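Local coordinates for putative uncharacterized protein (Trichoplax adhaerens, PDB 5OI9) that probably takes part in centriole assembly as a STIL relative, of which this is the N-terminal domain, consistent with a role in binding CEP85 and activating PLK4, at residues V189-T197 with W273-Y281; T227-I235 with I254-V264. All coordinates share one frame; numbering follows the deposited sequence.

Contact 1: residues V189-T197 with W273-Y281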
loop_
_atom_site.group_PDB
_atom_site.type_symbol
_atom_site.label_atom_id
_atom_site.label_comp_id
_atom_site.label_asym_id
_atom_site.label_seq_id
_atom_site.Cartn_x
_atom_site.Cartn_y
_atom_site.Cartn_z
ATOM N N VAL A 189 5.882 0.371 -10.359
ATOM C CA VAL A 189 5.519 0.533 -8.956
ATOM C C VAL A 189 6.741 0.997 -8.173
ATOM O O VAL A 189 7.884 0.700 -8.531
ATOM C CB VAL A 189 4.952 -0.778 -8.359
ATOM C CG1 VAL A 189 6.052 -1.823 -8.204
ATOM C CG2 VAL A 189 4.253 -0.518 -7.032
ATOM N N VAL A 190 6.492 1.753 -7.106
ATOM C CA VAL A 190 7.511 2.096 -6.123
ATOM C C VAL A 190 6.974 1.754 -4.741
ATOM O O VAL A 190 5.806 2.019 -4.434
ATOM C CB VAL A 190 7.930 3.584 -6.196
ATOM C CG1 VAL A 190 8.668 3.864 -7.490
ATOM C CG2 VAL A 190 6.723 4.496 -6.069
ATOM N N VAL A 191 7.817 1.136 -3.922
ATOM C CA VAL A 191 7.465 0.760 -2.554
ATOM C C VAL A 191 8.618 1.163 -1.642
ATOM O O VAL A 191 9.784 0.988 -2.024
ATOM C CB VAL A 191 7.168 -0.745 -2.451
ATOM C CG1 VAL A 191 6.951 -1.156 -1.002
ATOM C CG2 VAL A 191 5.957 -1.109 -3.294
ATOM N N PRO A 192 8.357 1.708 -0.453
ATOM C CA PRO A 192 9.455 1.963 0.483
ATOM C C PRO A 192 10.171 0.664 0.812
ATOM O O PRO A 192 9.544 -0.381 1.008
ATOM C CB PRO A 192 8.752 2.550 1.711
ATOM C CG PRO A 192 7.480 3.106 1.190
ATOM C CD PRO A 192 7.072 2.218 0.054
ATOM N N SER A 193 11.497 0.728 0.847
ATOM C CA SER A 193 12.294 -0.466 1.073
ATOM C C SER A 193 12.529 -0.763 2.547
ATOM O O SER A 193 12.947 -1.874 2.870
ATOM C CB SER A 193 13.644 -0.341 0.361
ATOM O OG SER A 193 14.386 0.745 0.875
ATOM N N ALA A 194 12.244 0.182 3.440
ATOM C CA ALA A 194 12.602 0.044 4.849
ATOM C C ALA A 194 12.136 -1.285 5.435
ATOM O O ALA A 194 10.960 -1.648 5.337
ATOM C CB ALA A 194 12.006 1.204 5.648
ATOM N N LEU A 195 13.075 -2.013 6.039
ATOM C CA LEU A 195 12.767 -3.216 6.801
ATOM C C LEU A 195 12.554 -2.854 8.265
ATOM O O LEU A 195 13.373 -2.147 8.861
ATOM C CB LEU A 195 13.893 -4.242 6.689
ATOM C CG LEU A 195 14.181 -4.915 5.347
ATOM C CD1 LEU A 195 15.259 -5.976 5.516
ATOM C CD2 LEU A 195 12.916 -5.520 4.759
ATOM N N ILE A 196 11.462 -3.343 8.843
ATOM C CA ILE A 196 11.206 -3.185 10.270
ATOM C C ILE A 196 11.725 -4.426 10.986
ATOM O O ILE A 196 11.283 -5.544 10.705
ATOM C CB ILE A 196 9.711 -2.975 10.554
ATOM C CG1 ILE A 196 9.207 -1.689 9.892
ATOM C CG2 ILE A 196 9.455 -2.946 12.056
ATOM C CD1 ILE A 196 9.825 -0.435 10.449
ATOM N N THR A 197 12.676 -4.230 11.897
ATOM C CA THR A 197 13.138 -5.307 12.763
ATOM C C THR A 197 12.193 -5.436 13.952
ATOM O O THR A 197 11.928 -4.454 14.650
ATOM C CB THR A 197 14.560 -5.033 13.253
ATOM O OG1 THR A 197 15.418 -4.783 12.132
ATOM C CG2 THR A 197 15.093 -6.219 14.042
ATOM N N TRP A 273 3.339 -4.008 9.111
ATOM C CA TRP A 273 4.421 -3.182 8.587
ATOM C C TRP A 273 3.913 -1.806 8.174
ATOM O O TRP A 273 4.592 -0.796 8.390
ATOM C CB TRP A 273 5.081 -3.893 7.409
ATOM C CG TRP A 273 6.160 -3.116 6.720
ATOM C CD1 TRP A 273 7.485 -3.080 7.048
ATOM C CD2 TRP A 273 6.012 -2.286 5.561
ATOM N NE1 TRP A 273 8.168 -2.270 6.173
ATOM C CE2 TRP A 273 7.287 -1.773 5.249
ATOM C CE3 TRP A 273 4.926 -1.925 4.759
ATOM C CZ2 TRP A 273 7.506 -0.919 4.169
ATOM C CZ3 TRP A 273 5.144 -1.074 3.688
ATOM C CH2 TRP A 273 6.423 -0.580 3.405
ATOM N N SER A 274 2.709 -1.748 7.593
ATOM C CA SER A 274 2.149 -0.469 7.168
ATOM C C SER A 274 1.901 0.448 8.358
ATOM O O SER A 274 2.145 1.659 8.281
ATOM C CB SER A 274 0.856 -0.697 6.387
ATOM O OG SER A 274 1.092 -1.476 5.224
ATOM N N ALA A 275 1.419 -0.113 9.472
ATOM C CA ALA A 275 1.225 0.690 10.674
ATOM C C ALA A 275 2.559 1.174 11.232
ATOM O O ALA A 275 2.676 2.330 11.655
ATOM C CB ALA A 275 0.456 -0.114 11.719
ATOM N N CYS A 276 3.576 0.307 11.228
ATOM C CA CYS A 276 4.905 0.707 11.686
ATOM C C CYS A 276 5.456 1.855 10.848
ATOM O O CYS A 276 5.969 2.843 11.386
ATOM C CB CYS A 276 5.861 -0.486 11.642
ATOM S SG CYS A 276 5.444 -1.836 12.767
HETATM N N MSE A 277 5.366 1.736 9.523
HETATM C CA MSE A 277 5.841 2.775 8.616
HETATM C C MSE A 277 5.117 4.088 8.851
HETATM O O MSE A 277 5.731 5.155 8.916
HETATM C CB MSE A 277 5.658 2.340 7.161
HETATM C CG MSE A 277 6.548 1.187 6.767
HETATM SE SE MSE A 277 8.431 1.642 6.917
HETATM C CE MSE A 277 8.576 2.666 5.272
ATOM N N ARG A 278 3.795 3.990 8.976
ATOM C CA ARG A 278 2.979 5.171 9.228
ATOM C C ARG A 278 3.393 5.864 10.522
ATOM O O ARG A 278 3.476 7.097 10.574
ATOM C CB ARG A 278 1.508 4.771 9.274
ATOM C CG ARG A 278 0.570 5.918 9.529
ATOM C CD ARG A 278 0.541 6.891 8.361
ATOM N NE ARG A 278 -0.329 8.016 8.676
ATOM C CZ ARG A 278 -1.650 7.988 8.550
ATOM N NH1 ARG A 278 -2.250 6.892 8.103
ATOM N NH2 ARG A 278 -2.371 9.054 8.868
ATOM N N TYR A 279 3.659 5.087 11.576
ATOM C CA TYR A 279 4.107 5.674 12.837
ATOM C C TYR A 279 5.473 6.333 12.686
ATOM O O TYR A 279 5.697 7.438 13.197
ATOM C CB TYR A 279 4.141 4.599 13.926
ATOM C CG TYR A 279 4.625 5.082 15.277
ATOM C CD1 TYR A 279 3.818 5.875 16.086
ATOM C CD2 TYR A 279 5.882 4.730 15.752
ATOM C CE1 TYR A 279 4.253 6.311 17.326
ATOM C CE2 TYR A 279 6.326 5.159 16.992
ATOM C CZ TYR A 279 5.509 5.951 17.773
ATOM O OH TYR A 279 5.950 6.384 19.005
ATOM N N LEU A 280 6.395 5.677 11.981
ATOM C CA LEU A 280 7.738 6.229 11.822
ATOM C C LEU A 280 7.731 7.491 10.967
ATOM O O LEU A 280 8.471 8.442 11.248
ATOM C CB LEU A 280 8.666 5.185 11.207
ATOM C CG LEU A 280 8.985 3.978 12.083
ATOM C CD1 LEU A 280 9.971 3.063 11.388
ATOM C CD2 LEU A 280 9.526 4.442 13.422
ATOM N N TYR A 281 6.906 7.520 9.918
ATOM C CA TYR A 281 6.947 8.628 8.971
ATOM C C TYR A 281 6.152 9.841 9.435
ATOM O O TYR A 281 6.513 10.973 9.096
ATOM C CB TYR A 281 6.422 8.175 7.609
ATOM C CG TYR A 281 7.504 7.740 6.653
ATOM C CD1 TYR A 281 8.198 8.669 5.890
ATOM C CD2 TYR A 281 7.833 6.400 6.509
ATOM C CE1 TYR A 281 9.190 8.277 5.013
ATOM C CE2 TYR A 281 8.822 6.001 5.635
ATOM C CZ TYR A 281 9.496 6.940 4.888
ATOM O OH TYR A 281 10.481 6.537 4.016
#

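Contact 2: residues T227-I235 with I254-V264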
loop_
_atom_site.group_PDB
_atom_site.type_symbol
_atom_site.label_atom_id
_atom_site.label_comp_id
_atom_site.label_asym_id
_atom_site.label_seq_id
_atom_site.Cartn_x
_atom_site.Cartn_y
_atom_site.Cartn_z
ATOM N N THR A 227 -10.219 -6.928 8.126
ATOM C CA THR A 227 -10.823 -6.314 9.302
ATOM C C THR A 227 -9.749 -5.759 10.229
ATOM O O THR A 227 -9.840 -5.872 11.452
ATOM C CB THR A 227 -11.705 -7.302 10.059
ATOM O OG1 THR A 227 -11.002 -8.538 10.245
ATOM C CG2 THR A 227 -12.973 -7.557 9.298
ATOM N N GLN A 228 -8.714 -5.161 9.650
ATOM C CA GLN A 228 -7.638 -4.597 10.443
ATOM C C GLN A 228 -8.019 -3.220 10.965
ATOM O O GLN A 228 -8.674 -2.432 10.276
ATOM C CB GLN A 228 -6.354 -4.499 9.616
ATOM C CG GLN A 228 -5.789 -5.834 9.176
ATOM C CD GLN A 228 -6.405 -6.333 7.888
ATOM O OE1 GLN A 228 -6.788 -5.543 7.026
ATOM N NE2 GLN A 228 -6.508 -7.650 7.750
ATOM N N LYS A 229 -7.621 -2.942 12.200
ATOM C CA LYS A 229 -7.641 -1.591 12.733
ATOM C C LYS A 229 -6.406 -1.411 13.599
ATOM O O LYS A 229 -5.800 -2.382 14.063
ATOM C CB LYS A 229 -8.925 -1.293 13.522
ATOM C CG LYS A 229 -9.153 -2.164 14.742
ATOM C CD LYS A 229 -10.414 -1.719 15.474
ATOM C CE LYS A 229 -10.516 -2.327 16.862
ATOM N NZ LYS A 229 -11.554 -1.638 17.682
ATOM N N SER A 230 -6.015 -0.154 13.789
ATOM C CA SER A 230 -4.806 0.134 14.538
ATOM C C SER A 230 -4.966 1.461 15.258
ATOM O O SER A 230 -5.864 2.255 14.959
ATOM C CB SER A 230 -3.571 0.169 13.629
ATOM O OG SER A 230 -3.517 1.380 12.896
ATOM N N GLY A 231 -4.082 1.684 16.218
ATOM C CA GLY A 231 -4.038 2.926 16.951
ATOM C C GLY A 231 -2.647 3.162 17.486
ATOM O O GLY A 231 -1.674 2.602 16.969
ATOM N N TYR A 232 -2.535 3.970 18.530
ATOM C CA TYR A 232 -1.234 4.347 19.051
ATOM C C TYR A 232 -1.197 4.103 20.553
ATOM O O TYR A 232 -2.234 3.969 21.211
ATOM C CB TYR A 232 -0.916 5.805 18.684
ATOM C CG TYR A 232 -0.938 5.995 17.182
ATOM C CD1 TYR A 232 0.184 5.720 16.414
ATOM C CD2 TYR A 232 -2.098 6.390 16.528
ATOM C CE1 TYR A 232 0.164 5.862 15.038
ATOM C CE2 TYR A 232 -2.131 6.536 15.152
ATOM C CZ TYR A 232 -0.995 6.272 14.411
ATOM O OH TYR A 232 -1.017 6.411 13.038
ATOM N N VAL A 233 0.020 4.009 21.080
ATOM C CA VAL A 233 0.254 3.641 22.471
ATOM C C VAL A 233 0.906 4.820 23.173
ATOM O O VAL A 233 1.985 5.275 22.772
ATOM C CB VAL A 233 1.130 2.383 22.591
ATOM C CG1 VAL A 233 1.363 2.043 24.058
ATOM C CG2 VAL A 233 0.488 1.217 21.860
ATOM N N ALA A 234 0.253 5.310 24.218
ATOM C CA ALA A 234 0.799 6.344 25.076
ATOM C C ALA A 234 1.260 5.709 26.385
ATOM O O ALA A 234 1.070 4.514 26.628
ATOM C CB ALA A 234 -0.236 7.445 25.308
ATOM N N ILE A 235 1.878 6.514 27.241
ATOM C CA ILE A 235 2.439 6.025 28.496
ATOM C C ILE A 235 2.235 7.092 29.563
ATOM O O ILE A 235 2.289 8.292 29.274
ATOM C CB ILE A 235 3.929 5.648 28.333
ATOM C CG1 ILE A 235 4.462 4.938 29.579
ATOM C CG2 ILE A 235 4.772 6.874 28.011
ATOM C CD1 ILE A 235 5.835 4.323 29.383
ATOM N N ILE A 254 0.436 14.104 22.504
ATOM C CA ILE A 254 0.531 13.138 23.605
ATOM C C ILE A 254 1.819 12.332 23.448
ATOM O O ILE A 254 2.225 12.041 22.308
ATOM C CB ILE A 254 -0.707 12.227 23.620
ATOM C CG1 ILE A 254 -0.819 11.445 24.934
ATOM C CG2 ILE A 254 -0.717 11.274 22.426
ATOM C CD1 ILE A 254 -2.079 10.610 25.037
ATOM N N PRO A 255 2.525 11.994 24.530
ATOM C CA PRO A 255 3.768 11.214 24.388
ATOM C C PRO A 255 3.472 9.787 23.946
ATOM O O PRO A 255 2.812 9.027 24.658
ATOM C CB PRO A 255 4.376 11.259 25.795
ATOM C CG PRO A 255 3.216 11.520 26.700
ATOM C CD PRO A 255 2.299 12.417 25.922
ATOM N N LEU A 256 3.975 9.424 22.769
ATOM C CA LEU A 256 3.699 8.132 22.159
ATOM C C LEU A 256 4.942 7.255 22.185
ATOM O O LEU A 256 6.063 7.742 22.009
ATOM C CB LEU A 256 3.206 8.309 20.719
ATOM C CG LEU A 256 1.862 9.028 20.569
ATOM C CD1 LEU A 256 1.544 9.296 19.108
ATOM C CD2 LEU A 256 0.752 8.211 21.223
ATOM N N VAL A 257 4.737 5.956 22.403
ATOM C CA VAL A 257 5.824 4.987 22.475
ATOM C C VAL A 257 5.655 3.838 21.495
ATOM O O VAL A 257 6.479 2.919 21.492
ATOM C CB VAL A 257 5.992 4.437 23.906
ATOM C CG1 VAL A 257 6.480 5.532 24.845
ATOM C CG2 VAL A 257 4.676 3.841 24.398
ATOM N N GLY A 258 4.616 3.853 20.670
ATOM C CA GLY A 258 4.416 2.770 19.727
ATOM C C GLY A 258 2.978 2.733 19.242
ATOM O O GLY A 258 2.280 3.745 19.238
ATOM N N ILE A 259 2.562 1.534 18.829
ATOM C CA ILE A 259 1.284 1.322 18.162
ATOM C C ILE A 259 0.653 0.034 18.672
ATOM O O ILE A 259 1.312 -0.814 19.277
ATOM C CB ILE A 259 1.434 1.241 16.626
ATOM C CG1 ILE A 259 2.323 0.052 16.250
ATOM C CG2 ILE A 259 1.996 2.533 16.065
ATOM C CD1 ILE A 259 2.468 -0.167 14.749
ATOM N N TRP A 260 -0.647 -0.099 18.420
ATOM C CA TRP A 260 -1.343 -1.365 18.574
ATOM C C TRP A 260 -2.039 -1.703 17.263
ATOM O O TRP A 260 -2.454 -0.813 16.515
ATOM C CB TRP A 260 -2.353 -1.341 19.737
ATOM C CG TRP A 260 -3.465 -0.346 19.600
ATOM C CD1 TRP A 260 -3.506 0.916 20.123
ATOM C CD2 TRP A 260 -4.708 -0.536 18.914
ATOM N NE1 TRP A 260 -4.695 1.524 19.798
ATOM C CE2 TRP A 260 -5.449 0.655 19.055
ATOM C CE3 TRP A 260 -5.264 -1.594 18.188
ATOM C CZ2 TRP A 260 -6.716 0.818 18.497
ATOM C CZ3 TRP A 260 -6.522 -1.430 17.630
ATOM C CH2 TRP A 260 -7.233 -0.233 17.790
ATOM N N VAL A 261 -2.137 -3.000 16.972
ATOM C CA VAL A 261 -2.745 -3.487 15.740
ATOM C C VAL A 261 -3.679 -4.641 16.082
ATOM O O VAL A 261 -3.341 -5.506 16.898
ATOM C CB VAL A 261 -1.683 -3.924 14.707
ATOM C CG1 VAL A 261 -2.342 -4.584 13.499
ATOM C CG2 VAL A 261 -0.845 -2.730 14.266
ATOM N N ASP A 262 -4.853 -4.652 15.453
ATOM C CA ASP A 262 -5.874 -5.661 15.684
ATOM C C ASP A 262 -6.330 -6.239 14.349
ATOM O O ASP A 262 -6.280 -5.569 13.314
ATOM C CB ASP A 262 -7.071 -5.058 16.441
ATOM C CG ASP A 262 -8.172 -6.063 16.706
ATOM O OD1 ASP A 262 -7.877 -7.274 16.775
ATOM O OD2 ASP A 262 -9.341 -5.638 16.837
ATOM N N GLY A 263 -6.762 -7.496 14.377
ATOM C CA GLY A 263 -7.410 -8.099 13.228
ATOM C C GLY A 263 -6.505 -8.762 12.216
ATOM O O GLY A 263 -6.895 -8.880 11.049
ATOM N N VAL A 264 -5.312 -9.199 12.614
ATOM C CA VAL A 264 -4.421 -9.941 11.734
ATOM C C VAL A 264 -4.152 -11.303 12.361
ATOM O O VAL A 264 -4.395 -11.526 13.548
ATOM C CB VAL A 264 -3.095 -9.197 11.465
ATOM C CG1 VAL A 264 -3.362 -7.826 10.870
ATOM C CG2 VAL A 264 -2.282 -9.082 12.745
#

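Contact 1: residues V189-T197 with W273-Y281
The indole of Trp-273 makes the hydrogen bond of this contact, giving its NE1 proton to the backbone oxygen of Ala-194. NE1 and Ala-194 O lie 3.0 Å apart with an N-H...O angle of 153°, and the oxygen sits at the ring edge, only slightly out of the indole plane. With CG of Trp-273 anti to its backbone N (chi1 176°), the ring extends from helix 270-281 toward the loop after strand 180-192. Met-277, deposited as selenomethionine, lies one helical turn on and rests its CG over one face of the indole.

The other contacts are apolar. The bent chain of Met-277 brings its terminal CE to 3.6 Å from Pro-192 CB, and the same CE is 3.7 Å from Ala-194 CB. Ile-196 approaches the indole obliquely, its CG1 3.6 Å from Trp-273 CD1. Ile-196 CD1 meets Leu-280 CD1 tip to tip at 3.6 Å, while Ile-196 CG1 lies 4.0 Å from Cys-276 CB.

Nearby, His-30 meets the Trp-273 ring and hydrogen-bonds Pro-192 O, and Phe-146 and Leu-149 of helix 139-155 touch Pro-192. A largely apolar, buried surface is thus given direction by one N-H...O bond, which satisfies a loop carbonyl and probably helps set where the chain passes between the two sheets relative to the helix.

Contact 2: residues T227-I235 with I254-V264
The backbone of Gly-231 passes over one face of the Trp-260 indole, a tightly packed part of the strand pair. Its CA stands 3.6 Å from the centroid of the five-membered ring in a CH-pi contact, and its N lies 3.3 Å from the ring plane. A side chain at Gly-231 would run into NE1. Trp-260 CG sits between its own backbone N and carbonyl carbon (chi1 62°), a torsion that folds the ring across the neighbouring strand, where NE1 hydrogen-bonds Val-244 O of strand 241-245. Replacing Trp-260 by an alanine is likely to uncover one side of the Gly-231 backbone and leave Val-244 O without its indole donor.

Backbone hydrogen bonds join the antiparallel pairs Lys-229 with Asp-262 and Gly-231 with Trp-260. Farther on, Val-233 faces two residues: its N bonds Gly-258 O at 2.9 Å, and its O accepts Val-257 N in a nearly straight bond (172°), an arrangement consistent with a beta bulge at Val-257 and Gly-258, opposite Val-233. On the side of the sheet that carries Tyr-232 and Ile-259, Tyr-232 CD1 lies 3.7 Å from Ile-259 CG2, the two side chains meeting at a slant.

The margin is looser. Exposed Lys-229 runs extended alongside Asp-262, yet its NZ stays 4.6 Å from Asp-262 OD2, too far for a salt bridge. At the opposite end, partly exposed Ile-235 touches Val-257 through single methyls, CG2 to CG1 at 3.8 Å.

Tyr-232 and Ile-259 pack on helix 270-281, whereas Lys-229, Trp-260 and Asp-262 meet Leu-215 of helix 210-216. These are antiparallel neighbours within a mixed beta-sheet packed by a helix on each face, a layered alpha/beta arrangement.

From the N terminus, the chain leaves the larger mixed sheet along strand 180-192 and passes into the other sheet, to which strand 27-29 already belongs, at strand 196-200. Contact 1 opens at this passage and closes only at helix 270-281, a long loop that holds the whole of contact 2. Within it, strand 229-235 is followed by strand 241-245 before the chain returns along strand 256-264 and closes the shorter loop; the two nest without crossing. Helix 270-281 then follows and joins the contacts: Ala-275 CB packs 3.6 Å from Ile-259 CD1, and Tyr-279 reaches Leu-256. One helix thus bridges the inter-sheet passage and a face of the sheet of strands 229-235 and 256-264.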